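Local coordinates for EscN (Escherichia coli O127:H6, PDB 2OBL), which is a P-loop protein of type III secretion, related to the alpha and beta subunits of ATP synthase, at residues V59-G64 with N323-S328; G242-T247 with G262-R267; L278-E283 with S341-V346. The protein carries 1 engineered substitution. All blocks are in the same frame, centred on the assembly; numbering follows the deposited sequence.

Contact 1: V59-G64 with N323-S328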
ATOM      1  N   VAL A  59      -8.341  -1.567   8.034  1.00 23.74           N
ATOM      2  CA  VAL A  59      -7.369  -1.057   8.990  1.00 22.48           C
ATOM      3  C   VAL A  59      -7.964   0.224   9.561  1.00 22.30           C
ATOM      4  O   VAL A  59      -8.141   1.208   8.838  1.00 21.95           O
ATOM      5  CB  VAL A  59      -6.002  -0.743   8.316  1.00 22.75           C
ATOM      6  CG1 VAL A  59      -5.016  -0.186   9.336  1.00 22.75           C
ATOM      7  CG2 VAL A  59      -5.429  -1.989   7.659  1.00 22.86           C
ATOM      8  N   ARG A  60      -8.300   0.202  10.848  1.00 21.72           N
ATOM      9  CA  ARG A  60      -9.010   1.329  11.468  1.00 21.54           C
ATOM     10  C   ARG A  60      -8.331   2.671  11.292  1.00 20.75           C
ATOM     11  O   ARG A  60      -8.979   3.654  10.970  1.00 21.29           O
ATOM     12  CB  ARG A  60      -9.251   1.079  12.959  1.00 22.25           C
ATOM     13  CG  ARG A  60     -10.298   0.014  13.229  1.00 23.04           C
ATOM     14  CD  ARG A  60     -10.737   0.045  14.694  1.00 25.24           C
ATOM     15  NE  ARG A  60      -9.620  -0.238  15.594  1.00 25.83           N
ATOM     16  CZ  ARG A  60      -9.403  -1.414  16.172  1.00 25.84           C
ATOM     17  NH1 ARG A  60     -10.227  -2.430  15.951  1.00 26.25           N
ATOM     18  NH2 ARG A  60      -8.346  -1.579  16.967  1.00 25.73           N
ATOM     19  N   ALA A  61      -7.020   2.721  11.494  1.00 21.06           N
ATOM     20  CA  ALA A  61      -6.317   3.986  11.426  1.00 21.94           C
ATOM     21  C   ALA A  61      -6.480   4.605  10.044  1.00 22.44           C
ATOM     22  O   ALA A  61      -6.664   5.813   9.922  1.00 23.33           O
ATOM     23  CB  ALA A  61      -4.861   3.791  11.743  1.00 22.20           C
ATOM     24  N   ILE A  62      -6.414   3.772   9.008  1.00 21.87           N
ATOM     25  CA  ILE A  62      -6.476   4.267   7.626  1.00 21.60           C
ATOM     26  C   ILE A  62      -7.910   4.537   7.192  1.00 21.10           C
ATOM     27  O   ILE A  62      -8.241   5.635   6.742  1.00 20.80           O
ATOM     28  CB  ILE A  62      -5.790   3.302   6.635  1.00 21.38           C
ATOM     29  CG1 ILE A  62      -4.313   3.120   7.008  1.00 21.96           C
ATOM     30  CG2 ILE A  62      -5.893   3.845   5.192  1.00 22.17           C
ATOM     31  CD1 ILE A  62      -3.615   1.986   6.246  1.00 22.38           C
ATOM     32  N   ASP A  63      -8.771   3.538   7.338  1.00 21.32           N
ATOM     33  CA  ASP A  63     -10.184   3.700   6.983  1.00 20.79           C
ATOM     34  C   ASP A  63     -10.829   4.865   7.743  1.00 20.70           C
ATOM     35  O   ASP A  63     -11.695   5.585   7.211  1.00 19.78           O
ATOM     36  CB  ASP A  63     -10.960   2.418   7.293  1.00 21.67           C
ATOM     37  CG  ASP A  63     -10.507   1.219   6.451  1.00 22.25           C
ATOM     38  OD1 ASP A  63      -9.863   1.402   5.398  1.00 22.44           O
ATOM     39  OD2 ASP A  63     -10.818   0.080   6.852  1.00 22.82           O
ATOM     40  N   GLY A  64     -10.421   5.035   8.999  1.00 20.30           N
ATOM     41  CA  GLY A  64     -10.979   6.089   9.842  1.00 21.03           C
ATOM     42  C   GLY A  64     -10.415   7.476   9.576  1.00 19.63           C
ATOM     43  O   GLY A  64     -11.174   8.441   9.441  1.00 19.63           O
ATOM     44  N   ASN A 323      -6.540   2.588  21.452  1.00 26.00           N
ATOM     45  CA  ASN A 323      -7.213   1.320  21.141  1.00 26.21           C
ATOM     46  C   ASN A 323      -7.835   1.305  19.748  1.00 25.11           C
ATOM     47  O   ASN A 323      -8.037   0.238  19.150  1.00 24.23           O
ATOM     48  CB  ASN A 323      -8.304   1.011  22.167  1.00 27.50           C
ATOM     49  CG  ASN A 323      -7.750   0.545  23.489  1.00 28.43           C
ATOM     50  OD1 ASN A 323      -6.544   0.346  23.641  1.00 29.50           O
ATOM     51  ND2 ASN A 323      -8.633   0.363  24.461  1.00 29.07           N
ATOM     52  N   PHE A 324      -8.156   2.496  19.250  1.00 24.08           N
ATOM     53  CA  PHE A 324      -8.735   2.647  17.922  1.00 23.49           C
ATOM     54  C   PHE A 324      -7.658   2.486  16.835  1.00 23.11           C
ATOM     55  O   PHE A 324      -7.806   1.683  15.904  1.00 21.85           O
ATOM     56  CB  PHE A 324      -9.426   4.011  17.802  1.00 24.26           C
ATOM     57  CG  PHE A 324      -9.981   4.302  16.423  1.00 24.78           C
ATOM     58  CD1 PHE A 324     -11.176   3.735  16.004  1.00 25.24           C
ATOM     59  CD2 PHE A 324      -9.307   5.150  15.554  1.00 24.99           C
ATOM     60  CE1 PHE A 324     -11.690   4.003  14.744  1.00 24.75           C
ATOM     61  CE2 PHE A 324      -9.814   5.414  14.277  1.00 25.54           C
ATOM     62  CZ  PHE A 324     -11.008   4.844  13.882  1.00 24.82           C
ATOM     63  N   ILE A 325      -6.571   3.239  16.960  1.00 22.15           N
ATOM     64  CA  ILE A 325      -5.553   3.233  15.900  1.00 21.98           C
ATOM     65  C   ILE A 325      -4.600   2.052  15.997  1.00 22.06           C
ATOM     66  O   ILE A 325      -4.103   1.569  14.979  1.00 21.33           O
ATOM     67  CB  ILE A 325      -4.761   4.560  15.812  1.00 21.86           C
ATOM     68  CG1 ILE A 325      -4.056   4.871  17.133  1.00 22.56           C
ATOM     69  CG2 ILE A 325      -5.688   5.699  15.381  1.00 22.65           C
ATOM     70  CD1 ILE A 325      -3.208   6.148  17.110  1.00 21.91           C
ATOM     71  N   GLN A 326      -4.327   1.595  17.215  1.00 22.14           N
ATOM     72  CA  GLN A 326      -3.587   0.357  17.363  1.00 22.59           C
ATOM     73  C   GLN A 326      -4.573  -0.773  17.114  1.00 23.06           C
ATOM     74  O   GLN A 326      -5.741  -0.707  17.537  1.00 23.10           O
ATOM     75  CB  GLN A 326      -2.917   0.250  18.744  1.00 23.31           C
ATOM     76  CG  GLN A 326      -1.812   1.270  18.960  1.00 23.34           C
ATOM     77  CD  GLN A 326      -1.213   1.203  20.352  1.00 24.11           C
ATOM     78  OE1 GLN A 326      -1.119   2.214  21.053  1.00 24.95           O
ATOM     79  NE2 GLN A 326      -0.822   0.002  20.770  1.00 24.47           N
ATOM     80  N   GLN A 327      -4.114  -1.799  16.411  1.00 22.62           N
ATOM     81  CA  GLN A 327      -4.996  -2.863  15.966  1.00 23.01           C
ATOM     82  C   GLN A 327      -4.197  -4.124  15.694  1.00 23.63           C
ATOM     83  O   GLN A 327      -3.267  -4.119  14.887  1.00 23.27           O
ATOM     84  CB  GLN A 327      -5.690  -2.426  14.686  1.00 23.21           C
ATOM     85  CG  GLN A 327      -6.785  -3.352  14.202  1.00 23.47           C
ATOM     86  CD  GLN A 327      -7.431  -2.806  12.952  1.00 23.48           C
ATOM     87  OE1 GLN A 327      -7.086  -1.721  12.501  1.00 22.46           O
ATOM     88  NE2 GLN A 327      -8.370  -3.544  12.388  1.00 23.72           N
ATOM     89  N   SER A 328      -4.554  -5.205  16.379  1.00 23.40           N
ATOM     90  CA  SER A 328      -3.895  -6.486  16.150  1.00 24.22           C
ATOM     91  C   SER A 328      -4.420  -7.130  14.872  1.00 24.79           C
ATOM     92  O   SER A 328      -5.461  -6.741  14.344  1.00 24.92           O
ATOM     93  CB  SER A 328      -4.148  -7.432  17.325  1.00 23.99           C
ATOM     94  OG  SER A 328      -5.521  -7.763  17.376  1.00 24.51           O
TER
HETATM   95  O   HOH W   1      -5.582   0.536  12.649  1.00 22.92           O
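Asn323 meets Arg60 through its backbone, its O lying 2.9 Å from Arg60 NH2. Phe324 O takes a nearly straight hydrogen bond from Arg60 NE (2.7 Å, 172°); the donor meets a lone pair, and Phe324 O lies in the guanidinium plane. With CG anti to the backbone N (chi1 176°), the Phe324 ring swings out toward helix 60-65, where Arg60 CB lies over one face toward its rim and Gly64 CA at the edge; glycine lets the backbone itself come up to the ring. Ile325 packs CB against Ala61 CB at 4.1 Å, and its O accepts from a water that in turn accepts from Ala61 N. Here the end of helix 318-325, in the C-terminal region, faces the first turn of helix 60-65, in the nucleotide-binding one: N-H groups of that turn go to Gln327 OE1 and the water, while the Arg60 guanidinium meets carbonyls opposite. Gln326 O receives a more bent bond from Arg60 NH2 (2.8 Å). Gln327 reaches back with an extended chain, stacking its amide almost parallel to the guanidinium, 18° between planes. Its OE1 accepts Arg60 N at 2.8 Å; NE2 bonds to Asp331 O, and Asp331 forms a salt bridge with Arg60 NH2.

Contact 2: G242-T247 with G262-R267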
ATOM      1  N   GLY A 242      -1.989   9.369  -2.112  1.00 12.03           N
ATOM      2  CA  GLY A 242      -2.036   9.210  -0.666  1.00 12.44           C
ATOM      3  C   GLY A 242      -0.770   8.518  -0.225  1.00 12.16           C
ATOM      4  O   GLY A 242      -0.141   7.819  -1.015  1.00 11.61           O
ATOM      5  N   HIS A 243      -0.390   8.709   1.026  1.00 11.82           N
ATOM      6  CA  HIS A 243       0.799   8.059   1.521  1.00 12.00           C
ATOM      7  C   HIS A 243       0.640   7.738   3.003  1.00 12.84           C
ATOM      8  O   HIS A 243       0.118   8.547   3.795  1.00 11.43           O
ATOM      9  CB  HIS A 243       2.051   8.919   1.248  1.00 12.90           C
ATOM     10  CG  HIS A 243       1.995  10.274   1.870  1.00 14.19           C
ATOM     11  ND1 HIS A 243       1.279  11.317   1.322  1.00 14.97           N
ATOM     12  CD2 HIS A 243       2.550  10.755   3.006  1.00 14.56           C
ATOM     13  CE1 HIS A 243       1.387  12.378   2.098  1.00 13.83           C
ATOM     14  NE2 HIS A 243       2.156  12.066   3.124  1.00 13.93           N
ATOM     15  N   ILE A 244       1.095   6.545   3.359  1.00 11.81           N
ATOM     16  CA  ILE A 244       1.031   6.053   4.715  1.00 12.07           C
ATOM     17  C   ILE A 244       2.472   5.870   5.165  1.00 12.07           C
ATOM     18  O   ILE A 244       3.242   5.162   4.516  1.00 12.34           O
ATOM     19  CB  ILE A 244       0.339   4.685   4.750  1.00 12.72           C
ATOM     20  CG1 ILE A 244      -1.094   4.795   4.226  1.00 14.15           C
ATOM     21  CG2 ILE A 244       0.366   4.085   6.154  1.00 12.76           C
ATOM     22  CD1 ILE A 244      -1.944   5.792   4.991  1.00 15.67           C
ATOM     23  N   VAL A 245       2.829   6.469   6.284  1.00 10.45           N
ATOM     24  CA  VAL A 245       4.219   6.424   6.734  1.00 11.46           C
ATOM     25  C   VAL A 245       4.344   5.652   8.036  1.00 11.13           C
ATOM     26  O   VAL A 245       3.669   5.983   9.020  1.00 11.48           O
ATOM     27  CB  VAL A 245       4.767   7.835   6.938  1.00 12.00           C
ATOM     28  CG1 VAL A 245       6.185   7.779   7.519  1.00 12.15           C
ATOM     29  CG2 VAL A 245       4.723   8.603   5.616  1.00 11.77           C
ATOM     30  N   LEU A 246       5.210   4.641   8.049  1.00  9.85           N
ATOM     31  CA  LEU A 246       5.460   3.870   9.271  1.00 10.34           C
ATOM     32  C   LEU A 246       6.775   4.334   9.860  1.00 11.75           C
ATOM     33  O   LEU A 246       7.712   4.626   9.118  1.00 11.93           O
ATOM     34  CB  LEU A 246       5.564   2.376   8.957  1.00 11.81           C
ATOM     35  CG  LEU A 246       4.456   1.785   8.103  1.00 12.13           C
ATOM     36  CD1 LEU A 246       4.556   0.237   8.069  1.00 13.19           C
ATOM     37  CD2 LEU A 246       3.100   2.220   8.632  1.00 12.11           C
ATOM     38  N   THR A 247       6.863   4.377  11.187  1.00 11.47           N
ATOM     39  CA  THR A 247       8.062   4.894  11.832  1.00 13.20           C
ATOM     40  C   THR A 247       8.650   3.940  12.848  1.00 13.35           C
ATOM     41  O   THR A 247       7.923   3.220  13.534  1.00 13.62           O
ATOM     42  CB  THR A 247       7.802   6.240  12.542  1.00 13.41           C
ATOM     43  OG1 THR A 247       6.855   6.046  13.607  1.00 13.30           O
ATOM     44  CG2 THR A 247       7.282   7.284  11.557  1.00 12.42           C
ATOM     45  N   GLY A 262       0.427  12.047  11.459  1.00 14.24           N
ATOM     46  CA  GLY A 262       0.757  13.416  11.058  1.00 14.47           C
ATOM     47  C   GLY A 262       1.619  13.479   9.807  1.00 15.02           C
ATOM     48  O   GLY A 262       1.661  14.509   9.118  1.00 15.53           O
ATOM     49  N   LEU A 263       2.305  12.376   9.506  1.00 13.11           N
ATOM     50  CA  LEU A 263       3.168  12.297   8.309  1.00 14.25           C
ATOM     51  C   LEU A 263       2.461  11.613   7.151  1.00 14.05           C
ATOM     52  O   LEU A 263       3.012  11.483   6.054  1.00 16.23           O
ATOM     53  CB  LEU A 263       4.427  11.499   8.626  1.00 14.51           C
ATOM     54  CG  LEU A 263       5.396  12.174   9.578  1.00 13.79           C
ATOM     55  CD1 LEU A 263       6.527  11.215   9.916  1.00 14.97           C
ATOM     56  CD2 LEU A 263       5.917  13.448   8.917  1.00 14.52           C
ATOM     57  N   SER A 264       1.238  11.167   7.399  1.00 13.52           N
ATOM     58  CA  SER A 264       0.500  10.408   6.400  1.00 13.66           C
ATOM     59  C   SER A 264      -0.578  11.308   5.851  1.00 13.52           C
ATOM     60  O   SER A 264      -0.904  12.327   6.474  1.00 14.24           O
ATOM     61  CB  SER A 264      -0.106   9.136   7.002  1.00 13.44           C
ATOM     62  OG  SER A 264       0.904   8.263   7.498  1.00 13.37           O
ATOM     63  N   ALA A 265      -1.130  10.956   4.696  1.00 12.65           N
ATOM     64  CA  ALA A 265      -2.224  11.741   4.135  1.00 13.89           C
ATOM     65  C   ALA A 265      -3.009  10.955   3.106  1.00 14.18           C
ATOM     66  O   ALA A 265      -2.509  10.014   2.511  1.00 15.55           O
ATOM     67  CB  ALA A 265      -1.692  13.049   3.512  1.00 14.94           C
ATOM     68  N   SER A 266      -4.267  11.332   2.924  1.00 14.15           N
ATOM     69  CA  SER A 266      -5.026  10.850   1.791  1.00 14.75           C
ATOM     70  C   SER A 266      -5.570  12.054   1.058  1.00 15.40           C
ATOM     71  O   SER A 266      -6.395  12.791   1.617  1.00 14.21           O
ATOM     72  CB  SER A 266      -6.209   9.999   2.249  1.00 15.55           C
ATOM     73  OG  SER A 266      -7.022   9.723   1.127  1.00 14.54           O
ATOM     74  N   ARG A 267      -5.130  12.250  -0.185  1.00 15.32           N
ATOM     75  CA  ARG A 267      -5.587  13.397  -0.973  1.00 15.66           C
ATOM     76  C   ARG A 267      -7.043  13.245  -1.417  1.00 15.70           C
ATOM     77  O   ARG A 267      -7.648  14.208  -1.894  1.00 16.07           O
ATOM     78  CB  ARG A 267      -4.712  13.630  -2.210  1.00 15.74           C
ATOM     79  CG  ARG A 267      -3.260  13.954  -1.913  1.00 15.98           C
ATOM     80  CD  ARG A 267      -2.517  14.320  -3.195  1.00 16.20           C
ATOM     81  NE  ARG A 267      -2.934  15.626  -3.721  1.00 18.58           N
ATOM     82  CZ  ARG A 267      -2.286  16.763  -3.473  1.00 17.95           C
ATOM     83  NH1 ARG A 267      -1.196  16.747  -2.722  1.00 17.13           N
ATOM     84  NH2 ARG A 267      -2.717  17.908  -3.991  1.00 19.40           N
TER
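The imidazole of His243 leans over the neighbouring strand, one face centred above Ala265 N, which lies 3.8 Å from the ring plane. A chi1 of 59°, with CG between the backbone N and the carbonyl carbon, brings it there. The methyl of Ala265 lies on the same side but past the rim, its CB 3.5 Å from His243 CE1, while the ring turns an edge to Leu263 O, 3.1 Å from His243 NE2. Under the ring the backbones form an antiparallel hydrogen-bonded pair: His243 N gives to Ala265 O and Ala265 N to His243 O, each at 2.9 Å. Next along, in a non-hydrogen-bonded pair with Ser266, Gly242 has no side chain to hinder the approach of its CA to 3.3 Å from Ala265 O. Val245 CB rests against Leu263 CB at 4.0 Å. Ser264 sets OG beside its own backbone N, where it accepts Val245 N (2.9 Å, 164°) and donates to Asp260 O. Strand 242-245 has strand 73-78, which runs into the probable P-loop, as its parallel neighbour; on its other side 265-266 pairs antiparallel. The serine hydroxyl thus takes the N-H of Val245 as a backbone carbonyl would, carrying the pairing past the backbone bonds of His243 and Ala265.

Contact 3: L278-E283 with S341-V346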
ATOM      1  N   LEU A 278     -15.259  13.360   8.113  1.00 20.50           N
ATOM      2  CA  LEU A 278     -14.056  14.187   7.933  1.00 20.35           C
ATOM      3  C   LEU A 278     -13.760  15.004   9.195  1.00 20.97           C
ATOM      4  O   LEU A 278     -12.598  15.140   9.606  1.00 20.78           O
ATOM      5  CB  LEU A 278     -14.246  15.135   6.742  1.00 20.59           C
ATOM      6  CG  LEU A 278     -12.997  15.812   6.174  1.00 19.82           C
ATOM      7  CD1 LEU A 278     -12.037  14.746   5.633  1.00 19.83           C
ATOM      8  CD2 LEU A 278     -13.379  16.791   5.077  1.00 20.03           C
ATOM      9  N   ARG A 279     -14.821  15.548   9.793  1.00 20.95           N
ATOM     10  CA  ARG A 279     -14.706  16.364  11.009  1.00 21.52           C
ATOM     11  C   ARG A 279     -14.206  15.554  12.195  1.00 20.45           C
ATOM     12  O   ARG A 279     -13.323  16.005  12.929  1.00 21.01           O
ATOM     13  CB  ARG A 279     -16.041  17.021  11.387  1.00 22.90           C
ATOM     14  CG  ARG A 279     -15.908  17.971  12.586  1.00 25.74           C
ATOM     15  CD  ARG A 279     -17.088  17.900  13.571  1.00 28.83           C
ATOM     16  NE  ARG A 279     -17.208  16.597  14.240  1.00 31.57           N
ATOM     17  CZ  ARG A 279     -16.440  16.166  15.246  1.00 32.62           C
ATOM     18  NH1 ARG A 279     -16.661  14.963  15.772  1.00 33.08           N
ATOM     19  NH2 ARG A 279     -15.452  16.914  15.727  1.00 32.91           N
ATOM     20  N   ALA A 280     -14.778  14.367  12.389  1.00 19.77           N
ATOM     21  CA  ALA A 280     -14.332  13.487  13.470  1.00 19.98           C
ATOM     22  C   ALA A 280     -12.870  13.095  13.279  1.00 19.35           C
ATOM     23  O   ALA A 280     -12.101  13.071  14.240  1.00 19.48           O
ATOM     24  CB  ALA A 280     -15.195  12.247  13.551  1.00 20.05           C
ATOM     25  N   ALA A 281     -12.495  12.759  12.047  1.00 19.77           N
ATOM     26  CA  ALA A 281     -11.103  12.395  11.757  1.00 20.24           C
ATOM     27  C   ALA A 281     -10.157  13.552  12.055  1.00 20.62           C
ATOM     28  O   ALA A 281      -9.057  13.351  12.570  1.00 22.27           O
ATOM     29  CB  ALA A 281     -10.945  11.968  10.307  1.00 19.67           C
ATOM     30  N   ALA A 282     -10.572  14.761  11.713  1.00 20.91           N
ATOM     31  CA  ALA A 282      -9.727  15.934  11.920  1.00 20.90           C
ATOM     32  C   ALA A 282      -9.488  16.173  13.407  1.00 21.18           C
ATOM     33  O   ALA A 282      -8.376  16.499  13.820  1.00 20.63           O
ATOM     34  CB  ALA A 282     -10.351  17.166  11.277  1.00 21.70           C
ATOM     35  N   GLU A 283     -10.539  16.012  14.206  1.00 21.03           N
ATOM     36  CA  GLU A 283     -10.408  16.144  15.645  1.00 20.96           C
ATOM     37  C   GLU A 283      -9.519  15.035  16.211  1.00 20.90           C
ATOM     38  O   GLU A 283      -8.652  15.303  17.038  1.00 20.55           O
ATOM     39  CB  GLU A 283     -11.781  16.148  16.335  1.00 22.42           C
ATOM     40  CG  GLU A 283     -11.667  16.049  17.850  1.00 23.93           C
ATOM     41  CD  GLU A 283     -12.871  16.580  18.588  1.00 25.01           C
ATOM     42  OE1 GLU A 283     -13.999  16.517  18.044  1.00 25.47           O
ATOM     43  OE2 GLU A 283     -12.688  17.063  19.729  1.00 25.92           O
ATOM     44  N   SER A 341     -16.803   3.748  15.816  1.00 23.21           N
ATOM     45  CA  SER A 341     -15.749   3.796  16.823  1.00 24.51           C
ATOM     46  C   SER A 341     -15.004   5.131  16.811  1.00 24.85           C
ATOM     47  O   SER A 341     -14.632   5.649  17.861  1.00 25.20           O
ATOM     48  CB  SER A 341     -14.768   2.630  16.632  1.00 24.95           C
ATOM     49  OG  SER A 341     -15.425   1.395  16.901  1.00 26.55           O
ATOM     50  N   LEU A 342     -14.782   5.679  15.620  1.00 24.62           N
ATOM     51  CA  LEU A 342     -14.140   6.987  15.477  1.00 24.96           C
ATOM     52  C   LEU A 342     -14.914   8.088  16.205  1.00 25.19           C
ATOM     53  O   LEU A 342     -14.337   8.895  16.939  1.00 24.97           O
ATOM     54  CB  LEU A 342     -14.001   7.352  13.999  1.00 24.43           C
ATOM     55  CG  LEU A 342     -13.490   8.759  13.679  1.00 24.41           C
ATOM     56  CD1 LEU A 342     -12.073   8.967  14.222  1.00 25.09           C
ATOM     57  CD2 LEU A 342     -13.514   8.981  12.181  1.00 24.74           C
ATOM     58  N   PHE A 343     -16.222   8.127  15.995  1.00 25.84           N
ATOM     59  CA  PHE A 343     -17.046   9.132  16.660  1.00 26.17           C
ATOM     60  C   PHE A 343     -16.936   9.023  18.181  1.00 25.38           C
ATOM     61  O   PHE A 343     -16.878  10.035  18.884  1.00 25.57           O
ATOM     62  CB  PHE A 343     -18.495   9.035  16.198  1.00 27.84           C
ATOM     63  CG  PHE A 343     -18.741   9.685  14.871  1.00 28.74           C
ATOM     64  CD1 PHE A 343     -19.423  10.883  14.789  1.00 29.92           C
ATOM     65  CD2 PHE A 343     -18.286   9.104  13.705  1.00 29.88           C
ATOM     66  CE1 PHE A 343     -19.655  11.478  13.555  1.00 29.96           C
ATOM     67  CE2 PHE A 343     -18.511   9.702  12.478  1.00 29.79           C
ATOM     68  CZ  PHE A 343     -19.192  10.881  12.409  1.00 29.19           C
ATOM     69  N   LYS A 344     -16.879   7.792  18.673  1.00 25.11           N
ATOM     70  CA  LYS A 344     -16.715   7.533  20.099  1.00 25.52           C
ATOM     71  C   LYS A 344     -15.397   8.075  20.679  1.00 25.40           C
ATOM     72  O   LYS A 344     -15.374   8.580  21.801  1.00 23.69           O
ATOM     73  CB  LYS A 344     -16.855   6.036  20.401  1.00 27.07           C
ATOM     74  CG  LYS A 344     -18.272   5.469  20.208  1.00 27.83           C
ATOM     75  CD  LYS A 344     -19.341   6.342  20.845  1.00 28.80           C
ATOM     76  CE  LYS A 344     -20.730   5.706  20.711  1.00 28.50           C
ATOM     77  NZ  LYS A 344     -20.922   5.210  19.319  1.00 30.36           N
ATOM     78  N   VAL A 345     -14.306   7.987  19.921  1.00 25.24           N
ATOM     79  CA  VAL A 345     -12.998   8.427  20.433  1.00 25.28           C
ATOM     80  C   VAL A 345     -12.821   9.952  20.467  1.00 25.41           C
ATOM     81  O   VAL A 345     -11.949  10.462  21.165  1.00 26.15           O
ATOM     82  CB  VAL A 345     -11.789   7.763  19.699  1.00 25.26           C
ATOM     83  CG1 VAL A 345     -11.930   6.249  19.666  1.00 24.80           C
ATOM     84  CG2 VAL A 345     -11.621   8.326  18.292  1.00 24.77           C
ATOM     85  N   VAL A 346     -13.645  10.682  19.723  1.00 25.22           N
ATOM     86  CA  VAL A 346     -13.561  12.140  19.750  1.00 26.31           C
ATOM     87  C   VAL A 346     -14.688  12.787  20.557  1.00 27.23           C
ATOM     88  O   VAL A 346     -14.775  14.013  20.651  1.00 27.86           O
ATOM     89  CB  VAL A 346     -13.493  12.742  18.329  1.00 26.41           C
ATOM     90  CG1 VAL A 346     -12.344  12.120  17.561  1.00 25.98           C
ATOM     91  CG2 VAL A 346     -14.816  12.553  17.589  1.00 26.17           C
TER
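Helices 278-283 and 341-345 approach to 9.2 Å between axes with their N-to-C directions 48° apart, and Ala280 and Phe343 bring their CA atoms nearest, at 6.0 Å. Alanine suits the first helix at this point because its short side chain admits larger groups from the second. The Ala280 methyl is received by three of them. Leu342 comes from one side, its CG 3.9 Å from Ala280 CB; with CG anti to the backbone N (chi1 173°) the branch reaches across, so that CD2 also touches Ala281. Phe343 offers a ring face, and Ala280 CB sits over its centre in a CH-pi contact, 4.2 Å from the centroid and only 7° off the ring normal. Val346 supplies the third group, spreading its two methyls: CG1 packs 3.5 Å from Ala280 O, whereas CG2 touches the methyl of Ala280 and meets Arg279 NH1 at 3.5 Å, near the plane of the guanidinium and at its edge. The two branches of the valine thus touch both the backbone of the facing helix and the side chain of Arg279. The aliphatic part of Glu283 crosses it at an angle, CG 3.8 Å from Val346 CB, and one turn back Arg279 NH2 forms a salt bridge with Glu283 OE1 at 2.8 Å, on the anti side of the carboxylate. Lys313 binds both Glu283 OE2 and Val346 O, so its ammonium group joins Glu283 to the backbone at the C-terminal end of 341-346 and would probably favour a charged carboxylate. On the buried side, Leu342 continues onto Phe324 of helix 318-325 and Leu65 of helix 60-65, while Ala281 packs on Met269 of helix 269-272; the pair thus belongs to the helical bundle of the C-terminal region, beside the first helix of the nucleotide-binding region.

Residues 59-64, early in the chain, open contact 1, whose partner arrives only at 323-328, so the loop it closes encloses nearly all of the nucleotide-binding region and the first part of the C-terminal one. Contact 2 is nested inside it: 242-247 and 262-267 close a short excursion at the border of the central sheet. Residues 278-283 then open contact 3, contact 1 closes, and 341-346 completes contact 3 near the C terminus, so these two cross. They also touch in space, Phe324 against Leu342 and Gly64 against Ala281. Ile62 packs on Ile244, linking contact 1 to contact 2. Helix 60-65 thus stands between the sheet and the C-terminal helices.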